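Side-chain contact in putative agmatinase (Clostridium difficile, PDB 3LHL), which probably hydrolyses agmatine to putrescine and urea as a manganese-dependent member of the arginase family: residues A[161-164]-A[165-169]. Numbering follows the deposited sequence.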
# COMPACT_ATOMS: atom_id res chain seq x y z
N GLY A 161 8.95 7.81 14.36
CA GLY A 161 10.21 7.85 13.63
C GLY A 161 11.29 8.64 14.35
O GLY A 161 11.03 9.29 15.35
N THR A 162 12.52 8.55 13.85
CA THR A 162 13.64 9.29 14.45
C THR A 162 13.46 10.77 14.12
O THR A 162 12.76 11.12 13.17
CB THR A 162 14.98 8.83 13.86
OG1 THR A 162 15.03 9.17 12.47
CG2 THR A 162 15.17 7.32 14.03
N LYS A 163 14.11 11.64 14.88
CA LYS A 163 13.99 13.07 14.62
C LYS A 163 14.53 13.40 13.22
O LYS A 163 13.98 14.26 12.52
CB LYS A 163 14.74 13.89 15.67
CG LYS A 163 14.58 15.38 15.47
CD LYS A 163 15.28 16.22 16.53
CE LYS A 163 14.85 17.69 16.40
NZ LYS A 163 15.57 18.62 17.31
N GLU A 164 15.60 12.72 12.81
CA GLU A 164 16.21 12.95 11.50
C GLU A 164 15.23 12.65 10.37
O GLU A 164 15.13 13.42 9.41
CB GLU A 164 17.46 12.08 11.33
CG GLU A 164 18.48 12.24 12.46
CD GLU A 164 19.43 13.40 12.25
OE1 GLU A 164 18.95 14.54 12.01
OE2 GLU A 164 20.66 13.18 12.32
N GLU A 165 14.52 11.53 10.47
CA GLU A 165 13.55 11.16 9.45
C GLU A 165 12.51 12.25 9.26
O GLU A 165 12.13 12.57 8.14
CB GLU A 165 12.85 9.85 9.82
CG GLU A 165 13.73 8.61 9.72
CD GLU A 165 12.99 7.36 10.15
OE1 GLU A 165 12.53 7.31 11.31
OE2 GLU A 165 12.88 6.42 9.33
N PHE A 166 12.05 12.83 10.36
CA PHE A 166 11.06 13.90 10.29
C PHE A 166 11.66 15.18 9.70
O PHE A 166 11.02 15.85 8.89
CB PHE A 166 10.47 14.15 11.68
CG PHE A 166 9.44 13.13 12.09
CD1 PHE A 166 8.16 13.14 11.54
CD2 PHE A 166 9.76 12.13 13.00
CE1 PHE A 166 7.22 12.18 11.89
CE2 PHE A 166 8.82 11.16 13.36
CZ PHE A 166 7.55 11.19 12.80
N LYS A 167 12.89 15.52 10.11
CA LYS A 167 13.57 16.71 9.59
C LYS A 167 13.71 16.59 8.08
O LYS A 167 13.47 17.54 7.34
CB LYS A 167 14.97 16.84 10.19
CG LYS A 167 15.04 17.37 11.61
CD LYS A 167 16.49 17.43 12.09
CE LYS A 167 16.59 17.97 13.50
NZ LYS A 167 17.98 17.85 14.05
N PHE A 168 14.11 15.40 7.63
CA PHE A 168 14.30 15.11 6.21
C PHE A 168 13.09 15.59 5.42
O PHE A 168 13.22 16.13 4.32
CB PHE A 168 14.48 13.60 6.00
CG PHE A 168 14.94 13.23 4.62
CD1 PHE A 168 16.26 13.44 4.22
CD2 PHE A 168 14.06 12.66 3.70
CE1 PHE A 168 16.70 13.09 2.94
CE2 PHE A 168 14.48 12.31 2.42
CZ PHE A 168 15.80 12.52 2.04
N ALA A 169 11.90 15.39 5.99
CA ALA A 169 10.67 15.79 5.32
C ALA A 169 10.19 17.20 5.67
O ALA A 169 9.89 17.99 4.78
CB ALA A 169 9.56 14.78 5.63
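Thr162 and Glu165 hold each other through two reciprocal hydrogen bonds at the start of helix 163-170. The amide N of Glu165 donates to Thr162 OG1 over 3.1 Å, while the amide N of Thr162 donates to Glu165 OE1 over 2.8 Å, reaching the anti lone pair of that oxygen. Both bonds are fairly straight, about 160° at the hydrogen. The threonine hydroxyl sits between its own backbone N and carbonyl carbon (chi1 65°), which points OG1 at the Glu165 amide, where it also touches Glu165 CG at 3.1 Å. Beyond CG the glutamate runs extended back toward the N-terminus, crossing the threonine side chain at about a right angle. This is a capping box with Thr162 as N-cap, and it opens the helix of the beta-alpha-beta unit that links strands 153-158 and 176-179 of the parallel sheet.

Beside the box, the ring of Phe166 presents its edge to Gly161, whose carbonyl O lies in the ring plane 3.5 Å from Phe166 CE2. A weak bond of 3.4 Å from Phe166 N to Thr162 O is followed by firmer ones from Lys167 N to Lys163 O and Phe168 N to Glu164 O. On the outer side, the extended chains of Lys163 and Lys167 cross obliquely, closest at their CE atoms, a tight 3.4 Å apart. Glu164, bent at chi2, brings OE1 to 4.0 Å from Lys167 NZ, beyond a salt bridge, where its charge may partly offset that of the neighbouring lysines.

Arg127 forms a salt bridge with Glu165 OE1, so the capping carboxylate is also tied to the loop that carries the manganese ligands His123 and Asp125. Phe166 leans on Met177 and Ile179 of strand 176-179, and Phe168 meets the ring of Trp145 edge-to-face.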